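Local atomic coordinates of Peptidase_M23 domain-containing protein (Enterococcus faecalis, PDB entry 6SMK), a protein that probably cleaves peptide cross-links of bacterial peptidoglycan as the zinc-dependent M23 endopeptidase domain of a larger prophage-encoded protein. Residues A[41-53]-A[64-76]. The protein carries 1 engineered substitution. Residues are numbered along the deposited sequence; the frame is centred on the assembly and turned at random.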
ATOM      1  N   PRO A  41      -9.717  -8.915   3.248  1.00 67.13           N
ATOM      2  CA  PRO A  41      -9.500  -8.522   1.854  1.00 79.07           C
ATOM      3  C   PRO A  41      -9.224  -7.033   1.714  1.00 81.19           C
ATOM      4  O   PRO A  41      -9.907  -6.194   2.298  1.00 61.15           O
ATOM      5  CB  PRO A  41     -10.820  -8.909   1.197  1.00 65.41           C
ATOM      6  CG  PRO A  41     -11.824  -8.928   2.311  1.00 59.97           C
ATOM      7  CD  PRO A  41     -11.091  -9.381   3.505  1.00 59.68           C
ATOM      8  N   ILE A  42      -8.216  -6.725   0.898  1.00 80.55           N
ATOM      9  CA  ILE A  42      -7.778  -5.352   0.657  1.00 69.64           C
ATOM     10  C   ILE A  42      -8.505  -4.832  -0.579  1.00 70.03           C
ATOM     11  O   ILE A  42      -8.170  -5.253  -1.696  1.00 78.27           O
ATOM     12  CB  ILE A  42      -6.271  -5.277   0.384  1.00 75.69           C
ATOM     13  CG1 ILE A  42      -5.427  -5.824   1.541  1.00 69.61           C
ATOM     14  CG2 ILE A  42      -5.881  -3.873  -0.025  1.00 87.16           C
ATOM     15  CD1 ILE A  42      -4.923  -4.793   2.446  1.00 91.16           C
ATOM     16  N   PRO A  43      -9.412  -3.870  -0.449  1.00 67.59           N
ATOM     17  CA  PRO A  43     -10.019  -3.283  -1.645  1.00 69.45           C
ATOM     18  C   PRO A  43      -9.190  -2.118  -2.168  1.00 78.37           C
ATOM     19  O   PRO A  43      -8.699  -1.277  -1.410  1.00 77.35           O
ATOM     20  CB  PRO A  43     -11.390  -2.832  -1.132  1.00 62.22           C
ATOM     21  CG  PRO A  43     -11.176  -2.558   0.326  1.00 57.09           C
ATOM     22  CD  PRO A  43     -10.062  -3.423   0.790  1.00 63.07           C
ATOM     23  N   ALA A  44      -8.994  -2.110  -3.488  1.00 79.40           N
ATOM     24  CA  ALA A  44      -8.181  -1.087  -4.131  1.00 56.32           C
ATOM     25  C   ALA A  44      -8.808   0.286  -3.940  1.00 65.56           C
ATOM     26  O   ALA A  44     -10.013   0.466  -4.141  1.00 65.81           O
ATOM     27  CB  ALA A  44      -8.037  -1.389  -5.614  1.00 55.21           C
ATOM     28  N   GLN A  45      -7.977   1.259  -3.562  1.00 62.64           N
ATOM     29  CA  GLN A  45      -8.460   2.604  -3.277  1.00 66.63           C
ATOM     30  C   GLN A  45      -8.735   3.407  -4.541  1.00 75.82           C
ATOM     31  O   GLN A  45      -9.679   4.207  -4.577  1.00 73.40           O
ATOM     32  CB  GLN A  45      -7.438   3.328  -2.413  1.00 68.87           C
ATOM     33  CG  GLN A  45      -7.286   2.698  -1.063  1.00 67.02           C
ATOM     34  CD  GLN A  45      -8.611   2.490  -0.400  1.00 78.17           C
ATOM     35  OE1 GLN A  45      -9.287   3.450  -0.017  1.00 85.68           O
ATOM     36  NE2 GLN A  45      -9.009   1.236  -0.273  1.00 76.06           N
ATOM     37  N   TYR A  46      -7.929   3.222  -5.578  1.00 67.64           N
ATOM     38  CA  TYR A  46      -8.093   3.960  -6.816  1.00 64.14           C
ATOM     39  C   TYR A  46      -7.988   2.983  -7.977  1.00 67.10           C
ATOM     40  O   TYR A  46      -7.302   1.960  -7.869  1.00 66.34           O
ATOM     41  CB  TYR A  46      -7.036   5.075  -6.916  1.00 67.35           C
ATOM     42  CG  TYR A  46      -7.205   6.095  -5.810  1.00 69.11           C
ATOM     43  CD1 TYR A  46      -6.582   5.933  -4.582  1.00 67.41           C
ATOM     44  CD2 TYR A  46      -8.028   7.193  -5.979  1.00 73.97           C
ATOM     45  CE1 TYR A  46      -6.768   6.853  -3.562  1.00 71.25           C
ATOM     46  CE2 TYR A  46      -8.209   8.117  -4.977  1.00 72.79           C
ATOM     47  CZ  TYR A  46      -7.589   7.945  -3.768  1.00 76.26           C
ATOM     48  OH  TYR A  46      -7.797   8.876  -2.769  1.00 89.31           O
ATOM     49  N   PRO A  47      -8.676   3.251  -9.083  1.00 73.98           N
ATOM     50  CA  PRO A  47      -8.558   2.373 -10.251  1.00 71.24           C
ATOM     51  C   PRO A  47      -7.226   2.559 -10.941  1.00 74.04           C
ATOM     52  O   PRO A  47      -6.652   3.650 -10.948  1.00 87.65           O
ATOM     53  CB  PRO A  47      -9.698   2.838 -11.159  1.00 73.70           C
ATOM     54  CG  PRO A  47      -9.822   4.271 -10.836  1.00 81.22           C
ATOM     55  CD  PRO A  47      -9.570   4.385  -9.347  1.00 85.41           C
ATOM     56  N   GLY A  48      -6.747   1.483 -11.550  1.00 70.82           N
ATOM     57  CA  GLY A  48      -5.561   1.586 -12.374  1.00 69.84           C
ATOM     58  C   GLY A  48      -5.144   0.235 -12.907  1.00 70.85           C
ATOM     59  O   GLY A  48      -5.857  -0.764 -12.766  1.00 73.52           O
ATOM     60  N   LEU A  49      -3.958   0.228 -13.509  1.00 74.67           N
ATOM     61  CA  LEU A  49      -3.356  -0.944 -14.129  1.00 72.24           C
ATOM     62  C   LEU A  49      -2.363  -1.585 -13.170  1.00 75.27           C
ATOM     63  O   LEU A  49      -1.489  -0.899 -12.625  1.00 83.15           O
ATOM     64  CB  LEU A  49      -2.648  -0.539 -15.417  1.00 78.29           C
ATOM     65  CG  LEU A  49      -1.723  -1.561 -16.073  1.00 84.91           C
ATOM     66  CD1 LEU A  49      -2.536  -2.617 -16.803  1.00 95.45           C
ATOM     67  CD2 LEU A  49      -0.750  -0.862 -17.005  1.00 87.21           C
ATOM     68  N   VAL A  50      -2.506  -2.889 -12.955  1.00 68.90           N
ATOM     69  CA  VAL A  50      -1.539  -3.645 -12.163  1.00 66.83           C
ATOM     70  C   VAL A  50      -0.304  -3.861 -13.024  1.00 73.36           C
ATOM     71  O   VAL A  50      -0.356  -4.569 -14.031  1.00 80.72           O
ATOM     72  CB  VAL A  50      -2.115  -4.984 -11.695  1.00 67.33           C
ATOM     73  CG1 VAL A  50      -0.985  -5.889 -11.194  1.00 62.35           C
ATOM     74  CG2 VAL A  50      -3.176  -4.759 -10.620  1.00 61.94           C
ATOM     75  N   ASP A  51       0.810  -3.239 -12.637  1.00 71.46           N
ATOM     76  CA  ASP A  51       2.055  -3.399 -13.376  1.00 81.42           C
ATOM     77  C   ASP A  51       3.221  -3.734 -12.456  1.00 78.43           C
ATOM     78  O   ASP A  51       4.378  -3.507 -12.825  1.00 90.54           O
ATOM     79  CB  ASP A  51       2.375  -2.152 -14.207  1.00 87.38           C
ATOM     80  CG  ASP A  51       2.655  -0.930 -13.358  1.00 91.22           C
ATOM     81  OD1 ASP A  51       2.364  -0.950 -12.143  1.00 87.91           O
ATOM     82  OD2 ASP A  51       3.177   0.056 -13.919  1.00 97.62           O
ATOM     83  N   TRP A  52       2.945  -4.297 -11.285  1.00 75.61           N
ATOM     84  CA  TRP A  52       4.006  -4.631 -10.341  1.00 73.58           C
ATOM     85  C   TRP A  52       3.455  -5.625  -9.334  1.00 75.60           C
ATOM     86  O   TRP A  52       2.571  -5.274  -8.546  1.00 70.93           O
ATOM     87  CB  TRP A  52       4.512  -3.381  -9.644  1.00 71.98           C
ATOM     88  CG  TRP A  52       5.575  -3.634  -8.655  1.00 67.77           C
ATOM     89  CD1 TRP A  52       5.422  -4.049  -7.360  1.00 74.98           C
ATOM     90  CD2 TRP A  52       6.971  -3.471  -8.860  1.00 66.96           C
ATOM     91  NE1 TRP A  52       6.647  -4.161  -6.751  1.00 73.95           N
ATOM     92  CE2 TRP A  52       7.615  -3.810  -7.653  1.00 72.78           C
ATOM     93  CE3 TRP A  52       7.746  -3.069  -9.950  1.00 66.32           C
ATOM     94  CZ2 TRP A  52       8.995  -3.758  -7.508  1.00 75.10           C
ATOM     95  CZ3 TRP A  52       9.119  -3.012  -9.800  1.00 65.95           C
ATOM     96  CH2 TRP A  52       9.729  -3.357  -8.591  1.00 66.46           C
ATOM     97  N   VAL A  53       3.970  -6.849  -9.354  1.00 70.06           N
ATOM     98  CA  VAL A  53       3.610  -7.852  -8.364  1.00 66.66           C
ATOM     99  C   VAL A  53       4.886  -8.504  -7.870  1.00 73.15           C
ATOM    100  O   VAL A  53       5.765  -8.841  -8.671  1.00 84.53           O
ATOM    101  CB  VAL A  53       2.643  -8.906  -8.928  1.00 62.88           C
ATOM    102  CG1 VAL A  53       2.294  -9.894  -7.851  1.00 62.83           C
ATOM    103  CG2 VAL A  53       1.387  -8.227  -9.472  1.00 63.39           C
ATOM    104  N   VAL A  64       1.576  -5.442  -4.276  1.00 69.02           N
ATOM    105  CA  VAL A  64       1.255  -5.070  -5.646  1.00 68.52           C
ATOM    106  C   VAL A  64       1.420  -3.569  -5.820  1.00 76.30           C
ATOM    107  O   VAL A  64       1.185  -2.783  -4.897  1.00 81.09           O
ATOM    108  CB  VAL A  64      -0.174  -5.482  -6.052  1.00 63.26           C
ATOM    109  CG1 VAL A  64      -0.405  -6.938  -5.753  1.00 75.52           C
ATOM    110  CG2 VAL A  64      -1.169  -4.648  -5.348  1.00 68.75           C
ATOM    111  N   GLY A  65       1.831  -3.176  -7.017  1.00 73.21           N
ATOM    112  CA  GLY A  65       1.780  -1.791  -7.452  1.00 68.55           C
ATOM    113  C   GLY A  65       0.726  -1.630  -8.532  1.00 73.32           C
ATOM    114  O   GLY A  65       0.630  -2.456  -9.445  1.00 90.91           O
ATOM    115  N   ILE A  66      -0.070  -0.567  -8.418  1.00 67.94           N
ATOM    116  CA  ILE A  66      -1.070  -0.214  -9.422  1.00 73.10           C
ATOM    117  C   ILE A  66      -0.812   1.213  -9.887  1.00 80.63           C
ATOM    118  O   ILE A  66      -0.748   2.144  -9.072  1.00 79.95           O
ATOM    119  CB  ILE A  66      -2.505  -0.345  -8.895  1.00 65.42           C
ATOM    120  CG1 ILE A  66      -2.790  -1.778  -8.493  1.00 64.54           C
ATOM    121  CG2 ILE A  66      -3.519   0.072  -9.953  1.00 72.97           C
ATOM    122  CD1 ILE A  66      -3.498  -1.872  -7.180  1.00 61.86           C
ATOM    123  N   LYS A  67      -0.684   1.389 -11.195  1.00 79.39           N
ATOM    124  CA  LYS A  67      -0.495   2.725 -11.747  1.00 84.47           C
ATOM    125  C   LYS A  67      -1.852   3.423 -11.728  1.00 77.72           C
ATOM    126  O   LYS A  67      -2.788   3.013 -12.417  1.00 73.56           O
ATOM    127  CB  LYS A  67       0.104   2.648 -13.153  1.00 73.18           C
ATOM    128  CG  LYS A  67       0.343   4.017 -13.789  1.00 73.82           C
ATOM    129  CD  LYS A  67       0.489   4.044 -15.319  1.00 77.08           C
ATOM    130  CE  LYS A  67       1.329   5.252 -15.736  1.00 92.57           C
ATOM    131  NZ  LYS A  67       1.115   5.580 -17.176  1.00110.98           N
ATOM    132  N   VAL A  68      -1.987   4.451 -10.901  1.00 79.49           N
ATOM    133  CA  VAL A  68      -3.281   5.086 -10.682  1.00 71.72           C
ATOM    134  C   VAL A  68      -3.365   6.453 -11.320  1.00 77.39           C
ATOM    135  O   VAL A  68      -4.434   7.082 -11.264  1.00 95.70           O
ATOM    136  CB  VAL A  68      -3.613   5.210  -9.182  1.00 74.83           C
ATOM    137  CG1 VAL A  68      -3.651   3.835  -8.533  1.00 78.98           C
ATOM    138  CG2 VAL A  68      -2.581   6.099  -8.506  1.00 65.06           C
ATOM    139  N   ALA A  69      -2.282   6.935 -11.918  1.00 76.61           N
ATOM    140  CA  ALA A  69      -2.217   8.260 -12.504  1.00 80.29           C
ATOM    141  C   ALA A  69      -1.075   8.249 -13.508  1.00 85.91           C
ATOM    142  O   ALA A  69      -0.353   7.254 -13.646  1.00 77.35           O
ATOM    143  CB  ALA A  69      -2.030   9.322 -11.423  1.00 82.78           C
ATOM    144  N   ASP A  70      -0.905   9.371 -14.209  1.00 89.17           N
ATOM    145  CA  ASP A  70       0.109   9.420 -15.257  1.00 89.74           C
ATOM    146  C   ASP A  70       1.508   9.150 -14.718  1.00 91.74           C
ATOM    147  O   ASP A  70       2.335   8.552 -15.418  1.00 94.41           O
ATOM    148  CB  ASP A  70       0.084  10.773 -15.962  1.00 98.37           C
ATOM    149  CG  ASP A  70       1.164  10.895 -17.003  1.00102.63           C
ATOM    150  OD1 ASP A  70       1.383   9.895 -17.731  1.00104.01           O
ATOM    151  OD2 ASP A  70       1.787  11.979 -17.086  1.00 94.36           O
ATOM    152  N   ASN A  71       1.789   9.572 -13.486  1.00 89.51           N
ATOM    153  CA  ASN A  71       3.110   9.416 -12.880  1.00 91.57           C
ATOM    154  C   ASN A  71       2.972   9.099 -11.394  1.00 95.09           C
ATOM    155  O   ASN A  71       3.578   9.742 -10.534  1.00101.89           O
ATOM    156  CB  ASN A  71       3.952  10.671 -13.095  1.00 94.01           C
ATOM    157  CG  ASN A  71       5.378  10.513 -12.612  1.00 93.30           C
ATOM    158  OD1 ASN A  71       5.916   9.417 -12.600  1.00 94.17           O
ATOM    159  ND2 ASN A  71       5.995  11.618 -12.214  1.00 97.91           N
ATOM    160  N   LEU A  72       2.168   8.085 -11.077  1.00 76.29           N
ATOM    161  CA  LEU A  72       1.888   7.761  -9.685  1.00 69.43           C
ATOM    162  C   LEU A  72       1.446   6.315  -9.583  1.00 70.89           C
ATOM    163  O   LEU A  72       0.576   5.871 -10.345  1.00 73.70           O
ATOM    164  CB  LEU A  72       0.808   8.677  -9.118  1.00 77.42           C
ATOM    165  CG  LEU A  72       0.915   8.909  -7.624  1.00 89.49           C
ATOM    166  CD1 LEU A  72       2.315   9.357  -7.289  1.00 95.73           C
ATOM    167  CD2 LEU A  72      -0.086   9.957  -7.223  1.00 97.54           C
ATOM    168  N   TRP A  73       2.051   5.592  -8.645  1.00 72.77           N
ATOM    169  CA  TRP A  73       1.769   4.184  -8.407  1.00 71.43           C
ATOM    170  C   TRP A  73       1.377   4.011  -6.951  1.00 79.59           C
ATOM    171  O   TRP A  73       2.067   4.517  -6.058  1.00 82.14           O
ATOM    172  CB  TRP A  73       2.983   3.312  -8.728  1.00 76.44           C
ATOM    173  CG  TRP A  73       3.207   3.124 -10.192  1.00 87.00           C
ATOM    174  CD1 TRP A  73       2.957   1.999 -10.923  1.00 90.29           C
ATOM    175  CD2 TRP A  73       3.733   4.090 -11.110  1.00 83.60           C
ATOM    176  NE1 TRP A  73       3.293   2.207 -12.242  1.00 75.65           N
ATOM    177  CE2 TRP A  73       3.766   3.484 -12.380  1.00 74.46           C
ATOM    178  CE3 TRP A  73       4.176   5.412 -10.982  1.00 89.95           C
ATOM    179  CZ2 TRP A  73       4.212   4.158 -13.510  1.00 72.58           C
ATOM    180  CZ3 TRP A  73       4.619   6.077 -12.109  1.00 82.89           C
ATOM    181  CH2 TRP A  73       4.640   5.448 -13.352  1.00 73.12           C
ATOM    182  N   ALA A  74       0.271   3.311  -6.716  1.00 74.72           N
ATOM    183  CA  ALA A  74      -0.159   2.950  -5.373  1.00 62.78           C
ATOM    184  C   ALA A  74       0.308   1.532  -5.066  1.00 70.16           C
ATOM    185  O   ALA A  74       0.050   0.607  -5.843  1.00 79.21           O
ATOM    186  CB  ALA A  74      -1.680   3.057  -5.235  1.00 56.42           C
ATOM    187  N   MET A  75       0.999   1.365  -3.944  1.00 68.89           N
ATOM    188  CA  MET A  75       1.529   0.076  -3.522  1.00 68.59           C
ATOM    189  C   MET A  75       0.765  -0.419  -2.300  1.00 78.31           C
ATOM    190  O   MET A  75       0.543   0.344  -1.353  1.00 89.77           O
ATOM    191  CB  MET A  75       3.016   0.184  -3.201  1.00 69.34           C
ATOM    192  CG  MET A  75       3.792   1.122  -4.111  1.00 81.40           C
ATOM    193  SD  MET A  75       3.879   0.486  -5.793  1.00 80.41           S
ATOM    194  CE  MET A  75       4.643  -1.120  -5.545  1.00 80.01           C
ATOM    195  N   TYR A  76       0.365  -1.687  -2.320  1.00 66.10           N
ATOM    196  CA  TYR A  76      -0.333  -2.315  -1.206  1.00 58.49           C
ATOM    197  C   TYR A  76       0.504  -3.498  -0.742  1.00 69.67           C
ATOM    198  O   TYR A  76       0.665  -4.468  -1.492  1.00 65.13           O
ATOM    199  CB  TYR A  76      -1.730  -2.793  -1.612  1.00 55.05           C
ATOM    200  CG  TYR A  76      -2.643  -1.765  -2.242  1.00 62.44           C
ATOM    201  CD1 TYR A  76      -2.428  -1.307  -3.538  1.00 70.29           C
ATOM    202  CD2 TYR A  76      -3.741  -1.281  -1.554  1.00 63.82           C
ATOM    203  CE1 TYR A  76      -3.274  -0.380  -4.110  1.00 73.57           C
ATOM    204  CE2 TYR A  76      -4.581  -0.361  -2.115  1.00 69.73           C
ATOM    205  CZ  TYR A  76      -4.352   0.084  -3.389  1.00 79.70           C
ATOM    206  OH  TYR A  76      -5.210   1.004  -3.936  1.00 91.18           O
TER
HETATM  207  O   HOH W   1      -5.126   1.526  -6.661  1.00 94.80           O
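Strands 48-53 and 64-69 run antiparallel, their axes at 144°, with Leu49 opposite Lys67 as a hydrogen-bonded pair and Val50 opposite Ile66 as a non-hydrogen-bonded one. Leu49 and Lys67 exchange two backbone bonds; farther along, Asp51 and Trp52 both face Gly65, a classic beta bulge. There Asp51 N donates to Gly65 O and Gly65 N to Trp52 O (2.7 Å).

At the bulge the Asp51 carboxylate reaches Trp73, where OD2 accepts the indole N-H through its syn lone pair (NE1 to OD2 2.7 Å). The carboxylate is coplanar with the ring to within 3° and meets the N-H at the ring edge; Lys67 CG lies over one face, 3.6 Å above the ring plane and toward the rim. With chi1 at 65°, Asp51 CG sits between the backbone N and carbonyl carbon, aiming the carboxylate at Trp73.

Gly65, having no side chain, leaves room for Trp52 CB and for Met75, whose bent, flexible chain packs its methyl CE 3.5 Å from Trp52 CD1; Met75 SD, 5.4 Å from the centroid of the five-membered ring of Trp52, makes an oblique Met-aromatic contact. On the other face, branched Val50 and Ile66 mesh, Val50 CG2 lying 3.7 Å from Ile66 CG1, and Val53 borders Val64. Tyr76 reaches strand 41-43 and the loop after it: its ring packs CD2 on Ile42 CG2 (3.7 Å), while the hydroxyl of this buried residue accepts the backbone N-H of Gln45 (N to OH 2.8 Å) and shares a hydrogen bond with a water, which donates to Tyr46 O. Gln45 NE2 folds back to Pro43 O, and Tyr112 meets the Tyr76 ring edge-to-face.

Met75 lies about 6 Å, side chain to side chain, from the zinc ligand His111. This bulged hairpin, continued by strand 72-76, belongs to the antiparallel beta core of the M23 peptidase domain, whose strand 109-116 carries that histidine.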